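Local coordinates for protein L-2,4-diaminobutyric acid acetyltransferase (Geobacillus sp., PDB 6SK1) that probably transfers an acetyl group from acetyl-coenzyme A to L-2,4-diaminobutyrate, at residues A[73-78]-A[87-92]; A[60-65]-A[108-113]. One frame throughout, in Å; residues are numbered along the deposited sequence. Where two conformers were deposited one is given.

Both contacts belong to one GNAT domain and meet on one mixed sheet, their centres about 10 Å apart. Contact 1 is the hairpin of strands 69-79 and 85-93 near the centre of the folded chain; contact 2 sets strand 61-66, the other neighbour of strand 69-79, against helix 102-112. Along the chain the order is 60-65, 73-78, 87-92, 108-113, so the partners of contact 2 bracket the hairpin. The two contacts also touch directly, through a probable hydrogen bond from the hydroxyl of T60 to the carbonyl of A76 and through pairing of M62 with I74. Hairpin and helix start both hold coenzyme A, while contact 2 packs the helix's far part on the sheet.

Contact 1: A[73-78]-A[87-92]; sequences FISAFR and FVWQVA. With COA (coenzyme A), chain B.
W89 and F77 both set CG between the backbone N and the carbonyl carbon (chi1 65° and 55°), and these torsions turn the indole over S75 and the phenyl ring toward F87. OG of S75 lies above one indole face, near the rim, 3.4 Å from NE1 of W89; the angle is too poor for a hydrogen bond. NE1 instead donates to a water that in turn donates to A76 O, while a second water links S75 OG with OE1 of Q90, an oxygen that also bonds to Y50. The phenyl of F77 presents a face to CB of F87, a CH-pi contact with CB 3.9 Å from the ring centroid. The two phenyl rings are nearly parallel, at 15°, but slid so far apart that they barely overlap. W89 meets the edge of F77, CD1 to CD2 3.7 Å, completing an aromatic cluster against which Y56 and F57 of the second subunit pack. On the opposite face of the sheet, with A76, CG1 of I74 touches both valines, 3.8 Å from V88 CG1 and 3.9 Å from V91 CG2.

The backbone is antiparallel, yet the pairing slips by one residue between S75 and A76. S75 O receives W89 N at 2.9 Å and, weakly, Q90 N, whereas S75 N donates to Q90 O. Past the slip, V91 O is turned to the cofactor and accepts N4P of coenzyme A at 2.7 Å, in a nearly straight bond. The sulfur S1P ends beside Q90 CA. W89 and Q90 opposite S75 form a classic beta bulge, and a bulged strand pairing with the pantetheine arm is the hallmark of the acetyl-coenzyme A site of the GNAT fold.

Contact 2: A[60-65]-A[108-113]; sequences TCMIAE and TGLMNQ
L110 and M62 meet between helix and sheet, a compact example of the alpha/beta packing from which the GNAT fold is built. The leucine descends from helix 102-112 toward the strand, and the methionine rises from strand 61-66 toward the helix. The short segments run at 140° to each other, with their axes 8.6 Å apart at the closest.

L110 does its touching with CD1. CG stands opposite the backbone N about the first bond (chi1 -168°), a setting that carries the branched end onto the backbone of T60 and C61. There CD1 meets main chain rather than a side chain, lying 3.6 Å from T60 C and equally far from C61 O, the carbonyl oxygen of the following peptide. CD2 reaches the carbonyl oxygen of T60 more loosely, at 4.0 Å.

M62 answers from the strand. Its CB points to the helix, and the chain then bends at both chi2 and chi3, folding the terminal methyl back over the helical backbone. CB passes CD1 of L110 at 4.3 Å, so the two side chains lie close without interlocking tightly. The methionine methyl comes up against main chain, at G109 and L110. On the sheet side, M62 also packs on I74 of the adjoining strand, while R23 touches L110 as well. The contact is wholly van der Waals in character, and it finishes with CE of M62 at 4.1 Å from G109 C and 4.0 Å from L110 N.

Contact 1: A[73-78]-A[87-92]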
loop_
_atom_site.group_PDB
_atom_site.type_symbol
_atom_site.label_atom_id
_atom_site.label_comp_id
_atom_site.label_asym_id
_atom_site.label_seq_id
_atom_site.Cartn_x
_atom_site.Cartn_y
_atom_site.Cartn_z
ATOM N N PHE A 73 -15.668 -1.297 -0.376
ATOM C CA PHE A 73 -14.412 -0.759 0.152
ATOM C C PHE A 73 -13.796 0.262 -0.763
ATOM O O PHE A 73 -13.815 0.103 -2.001
ATOM C CB PHE A 73 -13.390 -1.897 0.302
ATOM C CG PHE A 73 -12.007 -1.543 0.831
ATOM C CD1 PHE A 73 -11.866 -1.210 2.179
ATOM C CD2 PHE A 73 -10.936 -1.601 0.024
ATOM C CE1 PHE A 73 -10.591 -0.868 2.703
ATOM C CE2 PHE A 73 -9.630 -1.297 0.563
ATOM C CZ PHE A 73 -9.548 -0.939 1.850
ATOM N N ILE A 74 -13.194 1.307 -0.203
ATOM C CA ILE A 74 -12.420 2.303 -0.943
ATOM C C ILE A 74 -11.167 2.554 -0.168
ATOM O O ILE A 74 -11.226 2.776 1.074
ATOM C CB ILE A 74 -13.234 3.521 -1.284
ATOM C CG1 ILE A 74 -12.470 4.499 -2.163
ATOM C CG2 ILE A 74 -13.754 4.245 -0.043
ATOM C CD1 ILE A 74 -13.316 5.615 -2.766
ATOM N N SER A 75 -10.022 2.568 -0.854
ATOM C CA SER A 75 -8.746 2.886 -0.233
ATOM C C SER A 75 -8.114 4.031 -0.994
ATOM O O SER A 75 -8.084 4.096 -2.226
ATOM C CB SER A 75 -7.815 1.746 -0.110
ATOM O OG SER A 75 -7.524 1.242 -1.404
ATOM N N ALA A 76 -7.537 4.945 -0.216
ATOM C CA ALA A 76 -6.859 6.119 -0.747
ATOM C C ALA A 76 -5.745 6.490 0.157
ATOM O O ALA A 76 -5.700 6.103 1.309
ATOM C CB ALA A 76 -7.824 7.288 -0.953
ATOM N N PHE A 77 -4.855 7.313 -0.343
ATOM C CA PHE A 77 -3.803 7.941 0.479
ATOM C C PHE A 77 -3.636 9.376 0.023
ATOM O O PHE A 77 -3.825 9.720 -1.150
ATOM C CB PHE A 77 -2.451 7.170 0.363
ATOM C CG PHE A 77 -1.928 6.984 -0.999
ATOM C CD1 PHE A 77 -1.158 7.980 -1.608
ATOM C CD2 PHE A 77 -2.220 5.862 -1.745
ATOM C CE1 PHE A 77 -0.654 7.789 -2.889
ATOM C CE2 PHE A 77 -1.685 5.689 -3.006
ATOM C CZ PHE A 77 -0.931 6.690 -3.584
ATOM N N ARG A 78 -3.215 10.202 0.966
ATOM C CA ARG A 78 -2.743 11.540 0.584
ATOM C C ARG A 78 -1.299 11.397 0.105
ATOM O O ARG A 78 -0.477 10.752 0.782
ATOM C CB ARG A 78 -2.866 12.499 1.759
ATOM C CG ARG A 78 -4.359 12.773 2.061
ATOM C CD ARG A 78 -4.858 13.733 3.161
ATOM N NE ARG A 78 -4.640 15.071 2.643
ATOM C CZ ARG A 78 -5.258 16.125 3.088
ATOM N NH1 ARG A 78 -4.877 17.245 2.572
ATOM N NH2 ARG A 78 -6.276 16.101 4.017
ATOM N N PHE A 87 -4.988 10.149 -3.681
ATOM C CA PHE A 87 -4.945 9.139 -4.716
ATOM C C PHE A 87 -5.839 7.999 -4.273
ATOM O O PHE A 87 -5.553 7.370 -3.224
ATOM C CB PHE A 87 -3.521 8.676 -4.981
ATOM C CG PHE A 87 -3.393 7.858 -6.215
ATOM C CD1 PHE A 87 -3.765 6.550 -6.197
ATOM C CD2 PHE A 87 -2.935 8.397 -7.388
ATOM C CE1 PHE A 87 -3.729 5.815 -7.328
ATOM C CE2 PHE A 87 -2.934 7.686 -8.534
ATOM C CZ PHE A 87 -3.320 6.386 -8.538
ATOM N N VAL A 88 -6.889 7.707 -5.040
ATOM C CA VAL A 88 -7.793 6.586 -4.762
ATOM C C VAL A 88 -7.286 5.384 -5.516
ATOM O O VAL A 88 -7.191 5.403 -6.731
ATOM C CB VAL A 88 -9.224 6.909 -5.132
ATOM C CG1 VAL A 88 -10.098 5.680 -4.917
ATOM C CG2 VAL A 88 -9.755 8.095 -4.333
ATOM N N TRP A 89 -6.819 4.360 -4.797
ATOM C CA TRP A 89 -6.184 3.260 -5.527
ATOM C C TRP A 89 -6.992 2.009 -5.630
ATOM O O TRP A 89 -6.645 1.162 -6.439
ATOM C CB TRP A 89 -4.852 3.036 -5.128
ATOM C CG TRP A 89 -4.651 2.574 -3.740
ATOM C CD1 TRP A 89 -4.715 3.325 -2.606
ATOM C CD2 TRP A 89 -3.986 1.318 -3.392
ATOM N NE1 TRP A 89 -4.351 2.541 -1.505
ATOM C CE2 TRP A 89 -3.832 1.312 -1.938
ATOM C CE3 TRP A 89 -3.454 0.178 -4.153
ATOM C CZ2 TRP A 89 -3.200 0.249 -1.252
ATOM C CZ3 TRP A 89 -2.875 -0.835 -3.442
ATOM C CH2 TRP A 89 -2.693 -0.815 -1.988
ATOM N N GLN A 90 -8.024 1.845 -4.801
ATOM C CA GLN A 90 -8.901 0.700 -4.969
ATOM C C GLN A 90 -10.302 1.062 -4.604
ATOM O O GLN A 90 -10.543 1.746 -3.588
ATOM C CB GLN A 90 -8.454 -0.476 -4.121
ATOM C CG GLN A 90 -9.003 -1.855 -4.497
ATOM C CD GLN A 90 -7.890 -3.032 -4.279
ATOM O OE1 GLN A 90 -7.078 -3.110 -3.258
ATOM N NE2 GLN A 90 -7.763 -3.905 -5.328
ATOM N N VAL A 91 -11.328 0.625 -5.373
ATOM C CA VAL A 91 -12.735 0.774 -5.024
ATOM C C VAL A 91 -13.351 -0.536 -5.420
ATOM O O VAL A 91 -13.099 -1.025 -6.519
ATOM C CB VAL A 91 -13.500 1.923 -5.731
ATOM C CG1 VAL A 91 -14.768 2.127 -4.982
ATOM C CG2 VAL A 91 -12.688 3.166 -5.819
ATOM N N ALA A 92 -14.181 -1.120 -4.587
ATOM C CA ALA A 92 -14.816 -2.439 -4.857
ATOM C C ALA A 92 -16.164 -2.443 -4.198
ATOM O O ALA A 92 -16.305 -2.108 -3.035
ATOM C CB ALA A 92 -13.950 -3.543 -4.419
HETATM N N1A COA B . -22.518 0.783 -16.249
HETATM C C2A COA B . -22.712 2.060 -16.382
HETATM N N3A COA B . -22.766 2.960 -15.412
HETATM C C4A COA B . -22.527 2.414 -14.194
HETATM C C5A COA B . -22.302 1.070 -13.943
HETATM C C6A COA B . -22.278 0.159 -15.054
HETATM N N6A COA B . -22.070 -1.128 -14.924
HETATM N N7A COA B . -22.086 0.842 -12.591
HETATM C C8A COA B . -22.215 2.064 -12.127
HETATM N N9A COA B . -22.462 3.015 -12.985
HETATM C C1B COA B . -22.570 4.412 -12.734
HETATM C C2B COA B . -23.700 4.879 -11.875
HETATM O O2B COA B . -24.860 5.116 -12.748
HETATM C C3B COA B . -23.213 6.101 -11.139
HETATM O O3B COA B . -23.196 7.223 -12.068
HETATM P P3B COA B . -23.607 8.731 -11.624
HETATM O O7A COA B . -22.541 9.127 -10.666
HETATM O O8A COA B . -23.647 9.466 -13.017
HETATM O O9A COA B . -24.965 8.577 -11.018
HETATM C C4B COA B . -21.756 5.721 -10.924
HETATM O O4B COA B . -21.421 4.787 -11.928
HETATM C C5B COA B . -21.472 5.071 -9.604
HETATM O O5B COA B . -22.461 4.073 -9.296
HETATM P P1A COA B . -22.509 3.246 -7.979
HETATM O O1A COA B . -23.807 2.498 -7.960
HETATM O O2A COA B . -22.171 4.142 -6.819
HETATM O O3A COA B . -21.331 2.215 -8.194
HETATM P P2A COA B . -21.169 0.787 -7.542
HETATM O O4A COA B . -21.562 0.861 -6.091
HETATM O O5A COA B . -21.856 -0.257 -8.392
HETATM O O6A COA B . -19.584 0.543 -7.607
HETATM C CBP COA B . -17.593 -0.063 -8.761
HETATM C CCP COA B . -18.784 0.845 -8.772
HETATM C CDP COA B . -16.670 0.470 -9.831
HETATM C CEP COA B . -16.893 0.081 -7.420
HETATM C CAP COA B . -17.971 -1.528 -9.003
HETATM O OAP COA B . -18.502 -1.634 -10.382
HETATM C C9P COA B . -16.866 -2.479 -8.837
HETATM O O9P COA B . -16.612 -2.906 -7.714
HETATM N N8P COA B . -16.197 -2.826 -9.891
HETATM C C7P COA B . -15.177 -3.922 -9.818
HETATM C C6P COA B . -13.972 -3.363 -9.115
HETATM C C5P COA B . -13.405 -2.172 -9.851
HETATM O O5P COA B . -13.288 -2.246 -11.025
HETATM N N4P COA B . -13.020 -1.043 -9.171
HETATM C C3P COA B . -12.463 0.087 -9.658
HETATM C C2P COA B . -10.975 -0.200 -9.883
HETATM S S1P COA B . -10.013 -0.314 -8.251
HETATM O O HOH W 1 -6.232 -1.220 -1.566
HETATM O O HOH W 2 -4.240 3.691 1.229
#

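Contact 2: A[60-65]-A[108-113]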
loop_
_atom_site.group_PDB
_atom_site.type_symbol
_atom_site.label_atom_id
_atom_site.label_comp_id
_atom_site.label_asym_id
_atom_site.label_seq_id
_atom_site.Cartn_x
_atom_site.Cartn_y
_atom_site.Cartn_z
ATOM N N THR A 60 -8.312 7.768 5.350
ATOM C CA THR A 60 -8.511 7.917 3.932
ATOM C C THR A 60 -9.057 6.663 3.298
ATOM O O THR A 60 -8.921 6.498 2.054
ATOM C CB THR A 60 -7.271 8.409 3.189
ATOM O OG1 THR A 60 -6.165 7.605 3.518
ATOM C CG2 THR A 60 -6.968 9.829 3.673
ATOM N N CYS A 61 -9.740 5.812 4.069
ATOM C CA CYS A 61 -10.432 4.638 3.558
ATOM C C CYS A 61 -11.839 4.606 4.082
ATOM O O CYS A 61 -12.186 5.259 5.087
ATOM C CB CYS A 61 -9.713 3.334 3.955
ATOM S SG CYS A 61 -8.002 3.201 3.326
ATOM N N MET A 62 -12.700 3.776 3.483
ATOM C CA MET A 62 -14.068 3.576 3.961
ATOM C C MET A 62 -14.534 2.200 3.627
ATOM O O MET A 62 -14.131 1.669 2.558
ATOM C CB MET A 62 -14.995 4.603 3.368
ATOM C CG MET A 62 -16.320 4.727 4.128
ATOM S SD MET A 62 -16.239 5.670 5.682
ATOM C CE MET A 62 -16.019 7.297 5.076
ATOM N N ILE A 63 -15.339 1.605 4.446
ATOM C CA ILE A 63 -16.075 0.315 4.256
ATOM C C ILE A 63 -17.553 0.651 4.167
ATOM O O ILE A 63 -18.038 1.494 4.906
ATOM C CB ILE A 63 -15.865 -0.589 5.481
ATOM C CG1 ILE A 63 -14.555 -1.225 5.269
ATOM C CG2 ILE A 63 -16.997 -1.613 5.711
ATOM C CD1 ILE A 63 -14.160 -2.303 6.259
ATOM N N ALA A 64 -18.250 -0.097 3.320
ATOM C CA ALA A 64 -19.712 -0.172 3.344
ATOM C C ALA A 64 -20.094 -1.529 3.823
ATOM O O ALA A 64 -19.619 -2.532 3.376
ATOM C CB ALA A 64 -20.288 0.042 1.961
ATOM N N GLU A 65 -21.001 -1.547 4.802
ATOM C CA GLU A 65 -21.463 -2.807 5.360
ATOM C C GLU A 65 -23.023 -2.875 5.347
ATOM O O GLU A 65 -23.672 -1.862 5.561
ATOM C CB GLU A 65 -20.916 -2.855 6.800
ATOM C CG GLU A 65 -20.864 -4.093 7.659
ATOM C CD GLU A 65 -19.931 -3.854 8.889
ATOM O OE1 GLU A 65 -20.137 -2.856 9.588
ATOM O OE2 GLU A 65 -19.043 -4.629 9.161
ATOM N N THR A 108 -18.169 9.963 -1.793
ATOM C CA THR A 108 -18.709 11.231 -1.309
ATOM C C THR A 108 -18.472 11.336 0.205
ATOM O O THR A 108 -18.004 12.386 0.689
ATOM C CB THR A 108 -20.215 11.272 -1.623
ATOM O OG1 THR A 108 -20.374 11.176 -3.043
ATOM C CG2 THR A 108 -20.889 12.520 -1.188
ATOM N N GLY A 109 -18.691 10.253 0.904
ATOM C CA GLY A 109 -18.468 10.258 2.366
ATOM C C GLY A 109 -17.033 10.437 2.668
ATOM O O GLY A 109 -16.650 11.257 3.540
ATOM N N LEU A 110 -16.125 9.828 1.977
ATOM C CA LEU A 110 -14.717 9.970 2.243
ATOM C C LEU A 110 -14.289 11.416 2.148
ATOM O O LEU A 110 -13.532 11.991 2.987
ATOM C CB LEU A 110 -14.031 9.086 1.214
ATOM C CG LEU A 110 -12.625 8.812 1.392
ATOM C CD1 LEU A 110 -12.382 7.882 2.580
ATOM C CD2 LEU A 110 -11.948 8.198 0.100
ATOM N N MET A 111 -14.745 12.105 1.082
ATOM C CA MET A 111 -14.363 13.452 0.859
ATOM C C MET A 111 -14.986 14.453 1.818
ATOM O O MET A 111 -14.477 15.570 1.907
ATOM C CB MET A 111 -14.646 13.853 -0.582
ATOM C CG MET A 111 -13.632 13.267 -1.582
ATOM S SD MET A 111 -11.961 14.042 -1.493
ATOM C CE MET A 111 -12.359 15.647 -2.132
ATOM N N ASN A 112 -16.068 14.060 2.454
ATOM C CA ASN A 112 -16.779 14.962 3.381
ATOM C C ASN A 112 -16.190 14.934 4.772
ATOM O O ASN A 112 -16.689 15.679 5.692
ATOM C CB ASN A 112 -18.255 14.603 3.429
ATOM C CG ASN A 112 -19.014 15.235 2.317
ATOM O OD1 ASN A 112 -18.581 16.226 1.744
ATOM N ND2 ASN A 112 -20.131 14.634 1.969
ATOM N N GLN A 113 -15.211 14.077 5.056
ATOM C CA GLN A 113 -14.659 14.025 6.385
ATOM C C GLN A 113 -13.533 14.984 6.576
ATOM O O GLN A 113 -12.827 15.385 5.665
ATOM C CB GLN A 113 -14.139 12.567 6.635
ATOM C CG GLN A 113 -15.163 11.492 6.405
ATOM C CD GLN A 113 -16.478 11.773 7.010
ATOM O OE1 GLN A 113 -17.554 11.752 6.265
ATOM N NE2 GLN A 113 -16.517 11.979 8.199
#